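Tail component (Lactobacillus phage J-1, PDB 5LY8) probably binds host cell-wall carbohydrate through this second carbohydrate-binding module of the evolved distal tail protein, aiding recognition of Lactobacillus casei by the phage. Local coordinates at residues Leu20-Thr25 with Pro76-Thr81; Glu113-Leu116 with Lys121-Ala124; Gly142-Gly147 with Gln151-Asp156; Val171-Gly176 with Thr180-Arg185; Val204-Trp209 with Ser229-Ile234. All blocks are in the same frame, centred on the assembly; numbering follows the deposited sequence.

Contact 1: Leu20-Thr25 with Pro76-Thr81; sequences LDFNQT and PSMSGT. With MG (magnesium ion), chain C.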
# COMPACT_ATOMS: atom_id res chain seq x y z
N LEU A 20 13.50 3.03 2.37
CA LEU A 20 13.32 3.37 3.78
C LEU A 20 13.52 2.12 4.61
O LEU A 20 12.80 1.15 4.42
CB LEU A 20 11.93 3.95 4.09
CG LEU A 20 11.55 5.20 3.27
CD1 LEU A 20 10.14 5.65 3.59
CD2 LEU A 20 12.52 6.36 3.49
N ASP A 21 14.51 2.12 5.50
CA ASP A 21 14.69 1.02 6.45
C ASP A 21 14.22 1.39 7.85
O ASP A 21 14.19 0.53 8.73
CB ASP A 21 16.14 0.52 6.50
CG ASP A 21 17.19 1.55 6.85
OD1 ASP A 21 16.85 2.56 7.52
OD2 ASP A 21 18.35 1.37 6.41
N PHE A 22 13.87 2.66 8.07
CA PHE A 22 13.32 3.17 9.33
C PHE A 22 14.33 3.15 10.48
O PHE A 22 13.90 3.37 11.62
CB PHE A 22 11.99 2.51 9.73
CG PHE A 22 10.97 2.69 8.64
CD1 PHE A 22 10.49 1.61 7.92
CD2 PHE A 22 10.51 3.96 8.30
CE1 PHE A 22 9.54 1.79 6.91
CE2 PHE A 22 9.55 4.13 7.30
CZ PHE A 22 9.12 3.05 6.57
N ASN A 23 15.62 2.95 10.20
CA ASN A 23 16.65 3.00 11.27
C ASN A 23 16.78 4.43 11.83
O ASN A 23 17.11 4.65 12.96
CB ASN A 23 17.99 2.46 10.78
CG ASN A 23 17.98 0.96 10.61
OD1 ASN A 23 17.18 0.26 11.15
ND2 ASN A 23 18.91 0.47 9.86
N GLN A 24 16.52 5.39 10.97
CA GLN A 24 16.48 6.80 11.26
C GLN A 24 15.22 7.38 10.60
O GLN A 24 14.68 6.80 9.67
CB GLN A 24 17.68 7.55 10.69
CG GLN A 24 17.77 7.71 9.16
CD GLN A 24 18.18 6.49 8.27
OE1 GLN A 24 18.42 5.40 8.84
NE2 GLN A 24 18.44 6.72 6.84
N THR A 25 14.79 8.54 11.08
CA THR A 25 13.66 9.25 10.51
C THR A 25 13.80 9.36 8.98
O THR A 25 14.83 9.75 8.48
CB THR A 25 13.51 10.67 11.10
OG1 THR A 25 13.27 10.60 12.50
CG2 THR A 25 12.37 11.40 10.51
N PRO A 76 -2.02 8.01 9.87
CA PRO A 76 -0.88 8.67 9.23
C PRO A 76 -0.57 8.16 7.84
O PRO A 76 -0.81 7.00 7.54
CB PRO A 76 0.29 8.38 10.19
CG PRO A 76 -0.09 7.11 10.83
CD PRO A 76 -1.59 7.16 11.00
N SER A 77 -0.02 9.05 7.02
CA SER A 77 0.48 8.67 5.71
C SER A 77 1.86 9.22 5.48
O SER A 77 2.26 10.24 6.08
CB SER A 77 -0.45 9.11 4.59
OG SER A 77 -0.26 10.48 4.32
N MET A 78 2.57 8.58 4.55
CA MET A 78 3.89 8.99 4.11
C MET A 78 3.90 8.86 2.60
O MET A 78 3.36 7.88 2.06
CB MET A 78 4.95 8.10 4.76
CG MET A 78 6.37 8.58 4.49
SD MET A 78 7.61 7.64 5.39
CE MET A 78 7.25 8.18 7.06
N SER A 79 4.50 9.85 1.92
CA SER A 79 4.52 9.88 0.46
C SER A 79 5.87 10.31 -0.05
O SER A 79 6.58 11.03 0.63
CB SER A 79 3.49 10.88 -0.06
OG SER A 79 2.18 10.50 0.31
N GLY A 80 6.13 9.96 -1.30
CA GLY A 80 7.35 10.41 -1.97
C GLY A 80 7.13 10.51 -3.46
O GLY A 80 6.12 10.02 -4.00
N THR A 81 8.09 11.12 -4.13
CA THR A 81 8.06 11.30 -5.58
C THR A 81 8.91 10.26 -6.29
O THR A 81 9.91 9.78 -5.74
CB THR A 81 8.44 12.71 -5.98
OG1 THR A 81 9.80 12.92 -5.64
CG2 THR A 81 7.54 13.74 -5.35
MG MG C . 13.67 -1.76 8.88
O HOH W 1 16.01 -1.82 9.73
O HOH W 2 13.90 -3.99 9.84
O HOH W 3 14.63 -2.73 6.87

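Contact 2: Glu113-Leu116 with Lys121-Ala124; sequences EFNL and KIVA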
# COMPACT_ATOMS: atom_id res chain seq x y z
N GLU A 113 -3.05 1.02 3.07
CA GLU A 113 -2.96 1.18 1.63
C GLU A 113 -1.52 1.44 1.26
O GLU A 113 -0.87 2.28 1.88
CB GLU A 113 -3.81 2.34 1.11
CG GLU A 113 -5.30 2.13 1.27
CD GLU A 113 -6.15 3.25 0.73
OE1 GLU A 113 -5.60 4.22 0.15
OE2 GLU A 113 -7.39 3.17 0.92
N PHE A 114 -1.05 0.75 0.21
CA PHE A 114 0.20 1.06 -0.47
C PHE A 114 -0.20 1.44 -1.89
O PHE A 114 -0.71 0.60 -2.65
CB PHE A 114 1.20 -0.09 -0.43
CG PHE A 114 1.72 -0.34 0.97
CD1 PHE A 114 2.53 0.59 1.59
CD2 PHE A 114 1.34 -1.47 1.68
CE1 PHE A 114 2.99 0.38 2.90
CE2 PHE A 114 1.81 -1.68 2.99
CZ PHE A 114 2.64 -0.76 3.58
N ASN A 115 -0.03 2.73 -2.22
CA ASN A 115 -0.54 3.33 -3.44
C ASN A 115 0.53 3.90 -4.32
O ASN A 115 1.50 4.48 -3.82
CB ASN A 115 -1.49 4.49 -3.05
CG ASN A 115 -2.67 4.04 -2.23
OD1 ASN A 115 -3.05 2.87 -2.29
ND2 ASN A 115 -3.25 4.93 -1.44
N LEU A 116 0.33 3.75 -5.63
CA LEU A 116 1.16 4.38 -6.66
C LEU A 116 0.24 5.34 -7.40
O LEU A 116 -0.91 5.00 -7.72
CB LEU A 116 1.77 3.35 -7.60
CG LEU A 116 2.78 2.44 -6.90
CD1 LEU A 116 3.15 1.28 -7.76
CD2 LEU A 116 4.05 3.20 -6.46
N LYS A 121 -3.49 11.32 -8.78
CA LYS A 121 -4.54 10.31 -8.85
C LYS A 121 -3.97 8.94 -8.61
O LYS A 121 -2.84 8.65 -9.02
CB LYS A 121 -5.22 10.35 -10.23
CG LYS A 121 -6.06 11.60 -10.45
CD LYS A 121 -6.94 11.49 -11.71
CE LYS A 121 -7.68 12.77 -12.02
NZ LYS A 121 -8.79 12.99 -11.07
N ILE A 122 -4.76 8.06 -7.98
CA ILE A 122 -4.38 6.66 -7.85
C ILE A 122 -4.25 6.02 -9.23
O ILE A 122 -5.14 6.14 -10.09
CB ILE A 122 -5.47 5.89 -7.06
CG1 ILE A 122 -5.66 6.43 -5.63
CG2 ILE A 122 -5.19 4.37 -7.06
CD1 ILE A 122 -4.43 6.16 -4.69
N VAL A 123 -3.13 5.29 -9.41
CA VAL A 123 -2.93 4.41 -10.53
C VAL A 123 -3.12 2.96 -10.03
O VAL A 123 -3.87 2.20 -10.64
CB VAL A 123 -1.58 4.63 -11.24
CG1 VAL A 123 -1.30 3.55 -12.29
CG2 VAL A 123 -1.55 6.01 -11.89
N ALA A 124 -2.49 2.60 -8.90
CA ALA A 124 -2.69 1.28 -8.31
C ALA A 124 -2.74 1.41 -6.80
O ALA A 124 -1.99 2.20 -6.23
CB ALA A 124 -1.55 0.32 -8.71

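Contact 3: Gly142-Gly147 with Gln151-Asp156; sequences GTVYDG and QMLFFD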
# COMPACT_ATOMS: atom_id res chain seq x y z
N GLY A 142 -7.05 -5.24 -4.50
CA GLY A 142 -6.22 -4.52 -5.44
C GLY A 142 -7.10 -3.69 -6.33
O GLY A 142 -8.07 -4.22 -6.88
N THR A 143 -6.77 -2.41 -6.47
CA THR A 143 -7.54 -1.47 -7.29
C THR A 143 -6.65 -0.80 -8.28
O THR A 143 -5.49 -0.49 -7.98
CB THR A 143 -8.18 -0.40 -6.34
OG1 THR A 143 -9.02 -1.10 -5.41
CG2 THR A 143 -9.02 0.61 -7.09
N VAL A 144 -7.17 -0.57 -9.42
CA VAL A 144 -6.51 0.15 -10.47
C VAL A 144 -7.32 1.41 -10.76
O VAL A 144 -8.57 1.36 -10.76
CB VAL A 144 -6.25 -0.64 -11.76
CG1 VAL A 144 -7.55 -1.06 -12.38
CG2 VAL A 144 -5.31 0.08 -12.75
N TYR A 145 -6.76 2.60 -10.99
CA TYR A 145 -7.45 3.87 -11.28
C TYR A 145 -8.02 4.52 -10.03
O TYR A 145 -7.97 3.93 -8.93
CB TYR A 145 -8.51 3.78 -12.42
CG TYR A 145 -8.14 2.89 -13.59
CD1 TYR A 145 -6.96 3.09 -14.30
CD2 TYR A 145 -8.98 1.87 -14.00
CE1 TYR A 145 -6.65 2.31 -15.41
CE2 TYR A 145 -8.70 1.11 -15.14
CZ TYR A 145 -7.52 1.32 -15.82
OH TYR A 145 -7.22 0.55 -16.93
N ASP A 146 -8.57 5.74 -10.20
CA ASP A 146 -9.02 6.64 -9.17
C ASP A 146 -10.47 7.04 -9.25
O ASP A 146 -11.01 7.26 -10.34
CB ASP A 146 -8.13 7.93 -9.29
CG ASP A 146 -8.26 8.96 -8.19
OD1 ASP A 146 -9.23 9.74 -8.21
OD2 ASP A 146 -7.39 9.02 -7.33
N GLY A 147 -11.07 7.25 -8.08
CA GLY A 147 -12.40 7.82 -7.98
C GLY A 147 -13.44 7.06 -8.77
O GLY A 147 -13.50 5.84 -8.68
N GLN A 151 -11.38 0.63 -10.53
CA GLN A 151 -11.85 -0.73 -10.70
C GLN A 151 -11.19 -1.58 -9.63
O GLN A 151 -9.96 -1.70 -9.61
CB GLN A 151 -11.47 -1.29 -12.07
CG GLN A 151 -12.33 -0.82 -13.22
CD GLN A 151 -11.81 -1.32 -14.55
OE1 GLN A 151 -11.89 -0.61 -15.56
NE2 GLN A 151 -11.28 -2.54 -14.60
N MET A 152 -11.99 -2.14 -8.73
CA MET A 152 -11.43 -3.06 -7.75
C MET A 152 -11.29 -4.39 -8.49
O MET A 152 -12.29 -5.01 -8.90
CB MET A 152 -12.30 -3.19 -6.49
CG MET A 152 -11.67 -4.13 -5.47
SD MET A 152 -12.52 -4.22 -3.90
CE MET A 152 -12.03 -2.70 -3.19
N LEU A 153 -10.03 -4.79 -8.75
CA LEU A 153 -9.73 -6.00 -9.51
C LEU A 153 -10.04 -7.26 -8.75
O LEU A 153 -10.37 -8.27 -9.35
CB LEU A 153 -8.27 -5.98 -9.95
CG LEU A 153 -7.89 -4.83 -10.90
CD1 LEU A 153 -6.39 -4.80 -11.10
CD2 LEU A 153 -8.59 -4.97 -12.27
N PHE A 154 -9.87 -7.26 -7.43
CA PHE A 154 -10.19 -8.45 -6.64
C PHE A 154 -10.44 -8.01 -5.21
O PHE A 154 -9.96 -6.95 -4.79
CB PHE A 154 -9.04 -9.49 -6.68
CG PHE A 154 -7.74 -8.98 -6.12
CD1 PHE A 154 -6.83 -8.32 -6.93
CD2 PHE A 154 -7.42 -9.15 -4.78
CE1 PHE A 154 -5.63 -7.84 -6.41
CE2 PHE A 154 -6.23 -8.64 -4.26
CZ PHE A 154 -5.35 -7.99 -5.08
N PHE A 155 -11.14 -8.85 -4.48
CA PHE A 155 -11.46 -8.70 -3.07
C PHE A 155 -11.28 -10.11 -2.53
O PHE A 155 -12.11 -10.98 -2.81
CB PHE A 155 -12.91 -8.22 -2.96
CG PHE A 155 -13.43 -7.92 -1.58
CD1 PHE A 155 -13.80 -8.94 -0.71
CD2 PHE A 155 -13.65 -6.61 -1.18
CE1 PHE A 155 -14.32 -8.65 0.57
CE2 PHE A 155 -14.19 -6.32 0.08
CZ PHE A 155 -14.53 -7.35 0.94
N ASP A 156 -10.17 -10.37 -1.83
CA ASP A 156 -9.80 -11.71 -1.39
C ASP A 156 -9.93 -11.83 0.10
O ASP A 156 -9.15 -11.23 0.85
CB ASP A 156 -8.35 -12.04 -1.84
CG ASP A 156 -8.15 -12.34 -3.32
OD1 ASP A 156 -9.15 -12.30 -4.09
OD2 ASP A 156 -7.00 -12.59 -3.72

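Contact 4: Val171-Gly176 with Thr180-Arg185; sequences VITKMG and TFRLDR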
# COMPACT_ATOMS: atom_id res chain seq x y z
N VAL A 171 3.33 -6.28 -2.18
CA VAL A 171 4.04 -5.92 -3.39
C VAL A 171 3.11 -5.55 -4.50
O VAL A 171 2.09 -6.22 -4.73
CB VAL A 171 4.91 -7.13 -3.85
CG1 VAL A 171 5.78 -6.76 -5.05
CG2 VAL A 171 5.77 -7.68 -2.70
N ILE A 172 3.46 -4.49 -5.24
CA ILE A 172 2.82 -4.17 -6.51
C ILE A 172 3.92 -4.24 -7.58
O ILE A 172 4.97 -3.60 -7.42
CB ILE A 172 2.15 -2.78 -6.55
CG1 ILE A 172 1.22 -2.57 -5.36
CG2 ILE A 172 1.39 -2.63 -7.88
CD1 ILE A 172 0.58 -1.21 -5.38
N THR A 173 3.70 -5.02 -8.63
CA THR A 173 4.67 -5.12 -9.73
C THR A 173 3.94 -4.84 -11.04
O THR A 173 2.77 -5.20 -11.19
CB THR A 173 5.35 -6.51 -9.77
OG1 THR A 173 5.82 -6.86 -8.47
CG2 THR A 173 6.53 -6.56 -10.72
N LYS A 174 4.64 -4.20 -12.00
CA LYS A 174 4.13 -3.95 -13.34
C LYS A 174 5.10 -4.60 -14.30
O LYS A 174 6.31 -4.36 -14.22
CB LYS A 174 4.06 -2.45 -13.61
CG LYS A 174 3.67 -2.10 -15.03
CD LYS A 174 3.65 -0.62 -15.26
CE LYS A 174 3.08 -0.29 -16.60
NZ LYS A 174 2.99 1.19 -16.79
N MET A 175 4.56 -5.42 -15.22
CA MET A 175 5.32 -6.11 -16.26
C MET A 175 4.49 -5.89 -17.52
O MET A 175 3.51 -6.62 -17.75
CB MET A 175 5.50 -7.60 -15.91
CG MET A 175 6.28 -7.86 -14.62
SD MET A 175 7.96 -7.16 -14.65
CE MET A 175 8.80 -8.36 -15.63
N GLY A 176 4.77 -4.76 -18.20
CA GLY A 176 4.03 -4.27 -19.37
C GLY A 176 2.61 -3.99 -18.93
O GLY A 176 2.37 -3.22 -18.00
N THR A 180 0.46 -6.93 -10.98
CA THR A 180 0.38 -7.95 -9.96
C THR A 180 0.40 -7.32 -8.57
O THR A 180 1.17 -6.38 -8.29
CB THR A 180 1.55 -8.92 -10.11
OG1 THR A 180 1.47 -9.55 -11.39
CG2 THR A 180 1.60 -10.02 -9.02
N PHE A 181 -0.44 -7.89 -7.70
CA PHE A 181 -0.46 -7.56 -6.29
C PHE A 181 -0.12 -8.83 -5.53
O PHE A 181 -0.71 -9.90 -5.82
CB PHE A 181 -1.86 -7.13 -5.89
CG PHE A 181 -2.36 -5.86 -6.52
CD1 PHE A 181 -2.93 -5.87 -7.79
CD2 PHE A 181 -2.27 -4.67 -5.84
CE1 PHE A 181 -3.39 -4.68 -8.36
CE2 PHE A 181 -2.73 -3.48 -6.41
CZ PHE A 181 -3.29 -3.50 -7.66
N ARG A 182 0.79 -8.74 -4.56
CA ARG A 182 1.12 -9.90 -3.76
C ARG A 182 1.09 -9.55 -2.29
O ARG A 182 1.38 -8.42 -1.89
CB ARG A 182 2.53 -10.42 -4.03
CG ARG A 182 2.80 -10.72 -5.51
CD ARG A 182 3.90 -11.74 -5.75
NE ARG A 182 5.07 -11.48 -4.90
CZ ARG A 182 6.14 -10.80 -5.28
NH1 ARG A 182 6.22 -10.30 -6.51
NH2 ARG A 182 7.14 -10.60 -4.43
N LEU A 183 0.78 -10.56 -1.48
CA LEU A 183 0.92 -10.48 -0.04
C LEU A 183 1.71 -11.74 0.33
O LEU A 183 1.14 -12.80 0.60
CB LEU A 183 -0.43 -10.38 0.69
CG LEU A 183 -0.34 -10.03 2.15
CD1 LEU A 183 -0.00 -8.56 2.33
CD2 LEU A 183 -1.66 -10.38 2.85
N ASP A 184 3.04 -11.62 0.30
CA ASP A 184 3.91 -12.76 0.55
C ASP A 184 3.99 -13.07 2.03
O ASP A 184 4.27 -12.17 2.83
CB ASP A 184 5.32 -12.48 0.04
CG ASP A 184 5.51 -12.24 -1.44
OD1 ASP A 184 4.60 -12.61 -2.23
OD2 ASP A 184 6.61 -11.81 -1.84
N ARG A 185 3.78 -14.35 2.39
CA ARG A 185 3.90 -14.81 3.77
C ARG A 185 5.37 -15.06 4.05
O ARG A 185 5.89 -16.13 3.70
CB ARG A 185 3.17 -16.14 3.96
CG ARG A 185 1.68 -16.09 4.04
CD ARG A 185 1.13 -17.33 4.75
NE ARG A 185 1.69 -18.54 4.15
CZ ARG A 185 1.39 -19.78 4.51
NH1 ARG A 185 0.48 -20.00 5.46
NH2 ARG A 185 1.97 -20.82 3.92
O HOH W 4 3.01 -7.95 -13.02
O HOH W 5 8.44 -8.59 -7.67

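Contact 5: Val204-Trp209 with Ser229-Ile234; sequences VPIDGW and SYFEWI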
# COMPACT_ATOMS: atom_id res chain seq x y z
N VAL A 204 0.56 3.80 -19.16
CA VAL A 204 0.13 4.65 -18.05
C VAL A 204 1.31 4.94 -17.12
O VAL A 204 1.94 4.00 -16.62
CB VAL A 204 -1.05 3.99 -17.29
CG1 VAL A 204 -1.44 4.83 -16.06
CG2 VAL A 204 -2.25 3.79 -18.22
N PRO A 205 1.64 6.22 -16.89
CA PRO A 205 2.79 6.55 -16.05
C PRO A 205 2.49 6.59 -14.57
O PRO A 205 1.32 6.64 -14.14
CB PRO A 205 3.20 7.94 -16.54
CG PRO A 205 1.97 8.52 -17.14
CD PRO A 205 1.05 7.43 -17.51
N ILE A 206 3.56 6.63 -13.78
CA ILE A 206 3.49 6.86 -12.34
C ILE A 206 4.54 7.91 -11.96
O ILE A 206 5.59 8.03 -12.61
CB ILE A 206 3.56 5.61 -11.44
CG1 ILE A 206 4.81 4.84 -11.69
CG2 ILE A 206 2.27 4.73 -11.54
CD1 ILE A 206 5.12 3.88 -10.59
N ASP A 207 4.27 8.66 -10.88
CA ASP A 207 5.20 9.68 -10.41
C ASP A 207 5.24 9.81 -8.89
O ASP A 207 5.89 10.72 -8.38
CB ASP A 207 4.91 11.07 -11.05
CG ASP A 207 3.57 11.67 -10.59
OD1 ASP A 207 2.99 11.14 -9.65
OD2 ASP A 207 3.14 12.68 -11.18
N GLY A 208 4.57 8.92 -8.17
CA GLY A 208 4.54 9.07 -6.72
C GLY A 208 4.01 7.85 -6.03
O GLY A 208 3.42 6.95 -6.65
N TRP A 209 4.21 7.84 -4.70
CA TRP A 209 3.68 6.77 -3.86
C TRP A 209 3.16 7.34 -2.57
O TRP A 209 3.67 8.37 -2.10
CB TRP A 209 4.75 5.69 -3.59
CG TRP A 209 5.93 6.18 -2.79
CD1 TRP A 209 7.06 6.78 -3.28
CD2 TRP A 209 6.10 6.11 -1.37
NE1 TRP A 209 7.91 7.09 -2.25
CE2 TRP A 209 7.34 6.69 -1.07
CE3 TRP A 209 5.31 5.62 -0.31
CZ2 TRP A 209 7.84 6.78 0.24
CZ3 TRP A 209 5.78 5.74 0.99
CH2 TRP A 209 7.06 6.27 1.24
N SER A 229 10.53 -0.20 3.09
CA SER A 229 9.83 0.26 1.90
C SER A 229 10.83 0.55 0.80
O SER A 229 11.84 1.21 1.06
CB SER A 229 9.07 1.55 2.21
OG SER A 229 8.23 1.96 1.14
N TYR A 230 10.52 0.16 -0.45
CA TYR A 230 11.36 0.58 -1.56
C TYR A 230 10.57 0.50 -2.83
O TYR A 230 9.60 -0.26 -2.95
CB TYR A 230 12.70 -0.19 -1.69
CG TYR A 230 12.59 -1.67 -1.91
CD1 TYR A 230 12.49 -2.19 -3.20
CD2 TYR A 230 12.66 -2.56 -0.85
CE1 TYR A 230 12.47 -3.57 -3.42
CE2 TYR A 230 12.62 -3.93 -1.06
CZ TYR A 230 12.54 -4.43 -2.34
OH TYR A 230 12.46 -5.80 -2.54
N PHE A 231 11.05 1.25 -3.83
CA PHE A 231 10.50 1.20 -5.17
C PHE A 231 11.69 1.08 -6.10
O PHE A 231 12.68 1.82 -5.95
CB PHE A 231 9.75 2.48 -5.51
CG PHE A 231 9.24 2.53 -6.94
CD1 PHE A 231 7.94 2.15 -7.25
CD2 PHE A 231 10.08 2.93 -7.98
CE1 PHE A 231 7.48 2.20 -8.56
CE2 PHE A 231 9.62 2.95 -9.30
CZ PHE A 231 8.33 2.60 -9.58
N GLU A 232 11.61 0.16 -7.06
CA GLU A 232 12.62 -0.00 -8.10
C GLU A 232 12.02 -0.05 -9.47
O GLU A 232 11.07 -0.79 -9.70
CB GLU A 232 13.40 -1.32 -7.93
CG GLU A 232 14.14 -1.55 -6.64
CD GLU A 232 14.79 -2.92 -6.53
OE1 GLU A 232 15.78 -3.01 -5.79
OE2 GLU A 232 14.22 -3.91 -7.06
N TRP A 233 12.64 0.67 -10.41
CA TRP A 233 12.36 0.47 -11.81
C TRP A 233 13.09 -0.83 -12.18
O TRP A 233 14.22 -1.04 -11.72
CB TRP A 233 12.93 1.60 -12.66
CG TRP A 233 12.23 2.91 -12.46
CD1 TRP A 233 12.75 4.04 -11.91
CD2 TRP A 233 10.87 3.21 -12.79
NE1 TRP A 233 11.83 5.06 -11.96
CE2 TRP A 233 10.67 4.58 -12.51
CE3 TRP A 233 9.83 2.49 -13.39
CZ2 TRP A 233 9.45 5.22 -12.73
CZ3 TRP A 233 8.61 3.12 -13.58
CH2 TRP A 233 8.44 4.47 -13.24
N ILE A 234 12.46 -1.71 -12.96
CA ILE A 234 13.09 -2.97 -13.34
C ILE A 234 13.11 -3.14 -14.85
O ILE A 234 12.37 -2.44 -15.57
CB ILE A 234 12.49 -4.19 -12.60
CG1 ILE A 234 11.04 -4.41 -13.03
CG2 ILE A 234 12.67 -4.10 -11.06
CD1 ILE A 234 10.32 -5.60 -12.39

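Contact 1: Leu20-Thr25 with Pro76-Thr81
Asp21 O binds a magnesium ion at 2.4 Å, and the residues on either side of Asp21, Leu20 and Phe22, both meet Met78. The ion also takes three waters, Gly59 O and Gln227 O. Its ligands here are therefore backbone and water oxygens, and the Asp21 carboxylate works elsewhere. Asp21 OD1 accepts from Asn23 N at 3.0 Å, from above the carboxylate plane, which closes an Asx turn. One of the bound waters donates to Asn23 OD1 at 2.8 Å.

The contact itself is apolar. Met78 CG lies anti to the backbone N (chi1 -173°) and the next bond is anti too, which carries the chain off its strand before it bends at chi3. This brings SD to 3.7 Å from Leu20 CD1. The same sulfur lies near the plane of the Phe22 ring, at its edge, with Phe22 CE2 4.4 Å away. Leu20 CB lies over one face of that ring, 3.8 Å above its plane and toward the rim. Trp209 touches both Leu20 and Met78. The sulfur thus joins strand 73-81 to the turn that follows strand 11-20. The arrangement fits a concanavalin-like beta sandwich, with a metal-binding turn packed on a strand of the other sheet.

Contact 2: Glu113-Leu116 with Lys121-Ala124
Leu116 and Ala124 form an antiparallel hydrogen-bonded pair, with Val123 inserted beside Ala124 as the extra residue of a classic beta bulge. Leu116 N donates to Ala124 O at 2.9 Å. In return Leu116 O accepts two bonds, from Val123 N at 2.8 Å and from Ala124 N at 3.1 Å. The first donor lies in the carbonyl plane and the second is tilted 25° from it. The chain turns a corner at Val123.

Among the side chains, Ile122 and Asn115 meet across the hairpin. The Ile122 CD1 methyl rests against the amide, 3.7 Å from Asn115 ND2. That amide is tied on both of its ends. Asn115 ND2 donates to Glu113 OE1 at 2.9 Å in a nearly straight bond of 175°. The bond lies in the amide plane and meets the carboxylate on its anti side. ND2 also bonds Val35 O, and OD1 pairs with Ser125 OG. Glu113 has further partners in Arg111, which forms a salt bridge, and in the backbone N atoms of Ala37 and Phe38. These bonds fix the rotation of the Asn115 amide. They also supply the buried Glu113 carboxylate with enough donors that it is probably ionised.

Contact 3: Gly142-Gly147 with Gln151-Asp156
Phe154 lays its ring over the backbone of Gly142. From CB the side chain takes the position between its own backbone N and carbonyl carbon (chi1 61°), which turns CG toward the neighbouring strand. The two CD atoms come next, and Phe154 CD1 is 3.9 Å from Gly142 N. Further out the ring closes in. Phe154 CE1 is 3.5 Å from Gly142 CA, and at the tip Phe154 CZ is 3.3 Å from Gly142 N. That nitrogen sits above one face of the ring, offset toward the rim. Gly142 has no side chain, and the ring approaches its main chain directly. The N-H of Gly142 is engaged in a weak bond to Phe154 O at 3.4 Å. Phe140 and Phe181 each meet the Phe154 ring edge to face.

The two segments form a beta hairpin in the mixed sheet of the sandwich, and the hairpin carries a classic bulge. Leu153 and Phe154 both face Gly142, so the register shifts by one residue. At the bulge Leu153 N donates to Gly142 O at 2.8 Å, bent to 137° at the hydrogen. Leu153 CB also packs on Gly142 O, 3.5 Å away.

Beyond the bulge the pairing is regular. Val144 N donates to Gln151 O at 3.0 Å, and Gln151 N returns a bond to Val144 O at 2.9 Å. Thr143 and Met152 make the non-hydrogen-bonded pair between that pair and the bulge, and their side chains meet on the face away from Phe154, where Thr143 OG1 lies against Met152 CG.

Contact 4: Val171-Gly176 with Thr180-Arg185
Val171 and Arg182 bury much of their surface against each other. Their backbones exchange two bonds, Val171 N to Arg182 O at 2.9 Å and Arg182 N to Val171 O at 2.8 Å. Their side chains then run side by side on the same face of the sheet. The Arg182 chain bends at chi3 (-44°), which folds the guanidinium back over the valine. Val171 CG1 sits 3.6 Å above one guanidinium face, toward its rim, and Val171 CG2 is 3.7 Å from Arg182 NH2. The edge of the same group is left for polar partners. Arg182 grips Asp184 side-on: NE donates to Asp184 OD1 and NH2 to Asp184 OD2, both at 2.9 Å and both in the guanidinium plane. A water accepts from Arg182 NH1 at the edge. The valine thus lies against one face of a cation whose direction the carboxylate fixes.

The segments are the two arms of a beta hairpin in the six-stranded antiparallel sheet of the sandwich. Strand 94-103 lies along one arm and strand 191-197 along the other.

Thr180 pairs with Thr173 through two more backbone bonds, and Thr180 N to Thr173 O is the straighter at 177°. The hydroxyl of Thr180 bonds Thr195 OG1 and a water. On the opposite face Ile172 CG1 packs 4.1 Å from Phe181 CD2, and Leu126 of the facing sheet touches both residues.

Contact 5: Val204-Trp209 with Ser229-Ile234
Ile206 sends CG1 between its own backbone N and carbonyl carbon (chi1 58°), while Phe231 holds CG opposite its backbone N (chi1 176°), and these turns point the two side chains at each other. Ile206 CD1 then ends against the outer part of the phenyl ring, 3.5 Å from Phe231 CE1 and 3.6 Å from Phe231 CZ. One carbon further back, Ile206 CG1 meets the indole, 4.0 Å from Trp233 CH2. The isoleucine and the indole lie alongside, running opposite ways. The isoleucine therefore uses two successive atoms for two aromatic neighbours.

The rings are also set against each other. Phe231 presents its edge to a face of Trp233. Phe231 CE2 stands 3.7 Å above the indole plane, over its centre. This is an edge-to-face arrangement within segment 229-234. Phe94 touches Ile206, Phe231 and Trp233. Trp233 NE1 is hydrogen-bonded to Pro83 O.

Toward the other end, Trp209 CH2 comes within 4.5 Å of Ser229 OG, a loose approach. That hydroxyl is hydrogen-bonded to Asn98 OD1 and to Tyr18 OH. The Tyr18 ring stacks with Trp209. Segment 204-209 leads from a loop into strand 208-216 of one sheet, and segment 229-234 lies in the other. Their main chains stay well apart. Hydrogen bonds between them are absent. The contact rests on buried hydrocarbon and aromatic surface, and the polar groups nearby, Ser229 OG and Trp233 NE1, are satisfied by partners outside it.

In the fold
The five contacts share the two sheets of one beta sandwich. Contacts 1 and 5 join within each sheet: Leu20 N lies 2.8 Å from Ser229 O in one, and Trp209 N 3.0 Å from Gly80 O in the other. Contact 2 continues into contact 3 through Ile122 N and Asp146 OD2, 2.9 Å apart. Ile172 of contact 4 packs on Phe114 and Ala124 of contact 2. Phe181 of contact 4 meets Phe154 of contact 3. Contacts 1 and 3 lie on opposite sides of the chain's centre, their centres about 25 Å apart. Contact 1 holds a magnesium ligand. The Ser229 side chain of contact 5 is about 9 Å from that ion; contacts 3 and 4 lie away from the metal sites.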